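Side-chain contact in cytochrome c-550-like protein (Thermosynechococcus elongatus, PDB 4LJI), which is probably a low-potential electron-transfer cytochrome that carries one covalently bound heme c and can partially replace cytochrome c-550 of photosystem II: residues D5-Q10 / R38-F43. Numbering follows the deposited sequence.
Sequences DNYVIQ and RGKRLF
Lys40 lays the end of its side chain over one face of the Tyr7 ring. Lys40 NZ sits 3.9 Å from the centroid of the Tyr7 ring, a cation-pi contact. It stands 31° off the ring normal. The ammonium lies nearer the root of the ring than the hydroxyl end: Lys40 NZ is 3.4 Å from Tyr7 CG. Lys40 CE packs 3.7 Å from Tyr7 CB. The lysine chain runs extended as far as CE and bends only at its last torsion (chi4 65°), which turns NZ over the ring. The Tyr7 side chain also touches Phe120 of helix 111-127. A leucine at Tyr7 would probably leave the Lys40 ammonium without its aromatic face and freer to swing. Lys40 NZ also has a weak, long ion pair with Glu44. The contact joins the short N-terminal helix 6-10 to helix 33-46. Just after the latter comes the CXXCH heme-binding motif of cytochromes c, with Cys47, Cys50 and His51. The contact is at the surface. It lies away from the heme, with about 10 Å between the side chains of Lys40 and Cys47. In the conformer described, Asp5 OD2 forms a salt bridge with Arg41 NH2 (3.1 Å). Asp5 has a second conformer, so the bridge may not be constant. The carboxylate meets the edge of the guanidinium, and the two planes stand 85° apart. Arg41 bends at chi3, bringing NH2 round to the acid. Asp5 occupies the N-cap position of helix 6-10, but its side chain makes no capping bond and the carboxylate turns to Arg41. Its backbone N is hydrogen-bonded to Thr37 OG1.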
ATOM      1  N   ASP A   5       0.682  19.408  -2.895  1.00 30.17           N
ATOM      2  CA  ASP A   5       0.147  18.925  -1.636  0.63 29.54           C
ATOM      3  C   ASP A   5       0.856  19.576  -0.444  1.00 25.88           C
ATOM      4  O   ASP A   5       2.042  19.882  -0.501  1.00 27.28           O
ATOM      5  CB  ASP A   5       0.186  17.396  -1.590  0.63 29.26           C
ATOM      6  CG  ASP A   5      -0.878  16.762  -2.484  0.63 34.53           C
ATOM      7  OD1 ASP A   5      -1.370  17.445  -3.415  0.63 38.72           O
ATOM      8  OD2 ASP A   5      -1.226  15.585  -2.258  0.63 35.47           O
ATOM      9  N   ASN A   6       0.101  19.815   0.629  1.00 30.68           N
ATOM     10  CA  ASN A   6       0.646  20.485   1.807  1.00 33.73           C
ATOM     11  C   ASN A   6       1.852  19.758   2.379  1.00 25.97           C
ATOM     12  O   ASN A   6       2.796  20.395   2.825  1.00 27.37           O
ATOM     13  CB  ASN A   6      -0.416  20.693   2.895  1.00 36.40           C
ATOM     14  CG  ASN A   6       0.115  21.496   4.087  1.00 37.54           C
ATOM     15  OD1 ASN A   6       0.394  22.693   3.966  1.00 37.88           O
ATOM     16  ND2 ASN A   6       0.261  20.839   5.241  1.00 37.59           N
ATOM     17  N   TYR A   7       1.820  18.430   2.342  1.00 26.21           N
ATOM     18  CA  TYR A   7       2.936  17.637   2.861  1.00 25.57           C
ATOM     19  C   TYR A   7       4.261  18.044   2.233  1.00 24.63           C
ATOM     20  O   TYR A   7       5.282  18.097   2.902  1.00 23.65           O
ATOM     21  CB  TYR A   7       2.682  16.138   2.704  1.00 25.23           C
ATOM     22  CG  TYR A   7       3.828  15.272   3.189  1.00 26.12           C
ATOM     23  CD1 TYR A   7       3.923  14.901   4.523  1.00 27.03           C
ATOM     24  CD2 TYR A   7       4.837  14.855   2.319  1.00 23.70           C
ATOM     25  CE1 TYR A   7       4.971  14.129   4.977  1.00 25.79           C
ATOM     26  CE2 TYR A   7       5.876  14.061   2.759  1.00 27.18           C
ATOM     27  CZ  TYR A   7       5.937  13.705   4.096  1.00 28.40           C
ATOM     28  OH  TYR A   7       6.968  12.925   4.553  1.00 29.45           O
ATOM     29  N   VAL A   8       4.229  18.339   0.941  1.00 22.37           N
ATOM     30  CA  VAL A   8       5.425  18.776   0.228  1.00 22.93           C
ATOM     31  C   VAL A   8       5.923  20.177   0.647  1.00 26.44           C
ATOM     32  O   VAL A   8       7.135  20.420   0.785  1.00 24.01           O
ATOM     33  CB  VAL A   8       5.174  18.733  -1.292  1.00 20.09           C
ATOM     34  CG1 VAL A   8       6.328  19.464  -2.028  1.00 16.14           C
ATOM     35  CG2 VAL A   8       4.935  17.286  -1.757  1.00 21.68           C
ATOM     36  N   ILE A   9       4.996  21.112   0.828  1.00 27.70           N
ATOM     37  CA  ILE A   9       5.364  22.454   1.278  1.00 33.10           C
ATOM     38  C   ILE A   9       5.919  22.431   2.705  1.00 30.06           C
ATOM     39  O   ILE A   9       7.008  22.943   2.958  1.00 30.66           O
ATOM     40  CB  ILE A   9       4.163  23.414   1.234  1.00 34.86           C
ATOM     41  CG1 ILE A   9       3.586  23.471  -0.175  1.00 38.42           C
ATOM     42  CG2 ILE A   9       4.568  24.805   1.689  1.00 39.16           C
ATOM     43  CD1 ILE A   9       4.590  23.886  -1.190  1.00 42.33           C
ATOM     44  N   GLN A  10       5.165  21.820   3.621  1.00 26.74           N
ATOM     45  CA  GLN A  10       5.445  21.893   5.057  1.00 31.76           C
ATOM     46  C   GLN A  10       6.448  20.852   5.567  1.00 30.01           C
ATOM     47  O   GLN A  10       7.249  21.132   6.462  1.00 38.16           O
ATOM     48  CB  GLN A  10       4.134  21.797   5.862  1.00 35.38           C
ATOM     49  CG  GLN A  10       4.316  21.820   7.390  1.00 40.34           C
ATOM     50  CD  GLN A  10       2.999  21.663   8.151  1.00 43.94           C
ATOM     51  OE1 GLN A  10       1.917  21.668   7.556  1.00 44.52           O
ATOM     52  NE2 GLN A  10       3.089  21.527   9.477  1.00 43.60           N
ATOM     53  N   ARG A  38       3.472  14.699  -7.205  1.00 18.13           N
ATOM     54  CA  ARG A  38       3.118  13.564  -8.067  1.00 16.75           C
ATOM     55  C   ARG A  38       3.821  12.287  -7.613  1.00 13.26           C
ATOM     56  O   ARG A  38       3.250  11.185  -7.582  1.00 14.67           O
ATOM     57  CB  ARG A  38       3.425  13.868  -9.541  1.00 21.07           C
ATOM     58  CG  ARG A  38       2.423  14.847 -10.169  1.00 23.30           C
ATOM     59  CD  ARG A  38       2.614  14.994 -11.661  1.00 31.69           C
ATOM     60  NE  ARG A  38       1.963  16.204 -12.154  1.00 39.57           N
ATOM     61  CZ  ARG A  38       2.085  16.668 -13.396  1.00 41.94           C
ATOM     62  NH1 ARG A  38       2.827  16.015 -14.281  1.00 41.79           N
ATOM     63  NH2 ARG A  38       1.462  17.779 -13.752  1.00 45.77           N
ATOM     64  N   GLY A  39       5.051  12.455  -7.134  1.00 13.12           N
ATOM     65  CA  GLY A  39       5.835  11.341  -6.636  1.00 12.51           C
ATOM     66  C   GLY A  39       5.227  10.804  -5.342  1.00 11.92           C
ATOM     67  O   GLY A  39       5.154   9.568  -5.134  1.00 14.80           O
ATOM     68  N   LYS A  40       4.760  11.716  -4.479  1.00 14.14           N
ATOM     69  CA  LYS A  40       4.074  11.343  -3.217  1.00 13.46           C
ATOM     70  C   LYS A  40       2.833  10.520  -3.522  1.00 15.49           C
ATOM     71  O   LYS A  40       2.626   9.454  -2.948  1.00 13.19           O
ATOM     72  CB  LYS A  40       3.669  12.586  -2.425  1.00 16.01           C
ATOM     73  CG  LYS A  40       2.753  12.300  -1.231  1.00 17.31           C
ATOM     74  CD  LYS A  40       2.269  13.607  -0.615  1.00 24.03           C
ATOM     75  CE  LYS A  40       1.341  13.380   0.559  1.00 27.27           C
ATOM     76  NZ  LYS A  40       2.128  12.732   1.622  1.00 32.92           N
ATOM     77  N   ARG A  41       2.040  10.999  -4.472  1.00 15.19           N
ATOM     78  CA  ARG A  41       0.848  10.263  -4.869  1.00 17.60           C
ATOM     79  C   ARG A  41       1.189   8.855  -5.371  1.00 18.92           C
ATOM     80  O   ARG A  41       0.511   7.887  -5.042  1.00 18.35           O
ATOM     81  CB  ARG A  41       0.083  11.071  -5.915  1.00 17.68           C
ATOM     82  CG  ARG A  41      -1.210  10.448  -6.393  1.00 30.30           C
ATOM     83  CD  ARG A  41      -2.084  11.558  -6.907  1.00 37.28           C
ATOM     84  NE  ARG A  41      -2.042  12.710  -6.007  1.00 42.92           N
ATOM     85  CZ  ARG A  41      -2.986  12.999  -5.116  1.00 44.90           C
ATOM     86  NH1 ARG A  41      -4.059  12.227  -5.016  1.00 44.01           N
ATOM     87  NH2 ARG A  41      -2.864  14.070  -4.341  1.00 46.75           N
ATOM     88  N   LEU A  42       2.236   8.729  -6.185  1.00 11.84           N
ATOM     89  CA  LEU A  42       2.667   7.411  -6.620  1.00 11.16           C
ATOM     90  C   LEU A  42       3.109   6.530  -5.468  1.00 17.49           C
ATOM     91  O   LEU A  42       2.878   5.334  -5.472  1.00 15.16           O
ATOM     92  CB  LEU A  42       3.823   7.521  -7.642  1.00 15.20           C
ATOM     93  CG  LEU A  42       3.358   7.996  -8.987  1.00 19.12           C
ATOM     94  CD1 LEU A  42       4.593   8.273  -9.872  1.00 15.36           C
ATOM     95  CD2 LEU A  42       2.453   6.925  -9.637  1.00 17.38           C
ATOM     96  N   PHE A  43       3.759   7.120  -4.472  1.00 15.39           N
ATOM     97  CA  PHE A  43       4.197   6.341  -3.338  1.00 16.42           C
ATOM     98  C   PHE A  43       2.968   5.849  -2.553  1.00 14.20           C
ATOM     99  O   PHE A  43       2.900   4.701  -2.147  1.00 15.07           O
ATOM    100  CB  PHE A  43       5.109   7.201  -2.474  1.00 12.02           C
ATOM    101  CG  PHE A  43       5.614   6.520  -1.228  1.00 10.71           C
ATOM    102  CD1 PHE A  43       6.763   5.763  -1.244  1.00 12.54           C
ATOM    103  CD2 PHE A  43       4.922   6.667  -0.030  1.00 10.17           C
ATOM    104  CE1 PHE A  43       7.231   5.168  -0.090  1.00 14.74           C
ATOM    105  CE2 PHE A  43       5.415   6.085   1.126  1.00 17.37           C
ATOM    106  CZ  PHE A  43       6.545   5.305   1.061  1.00 13.35           C
TER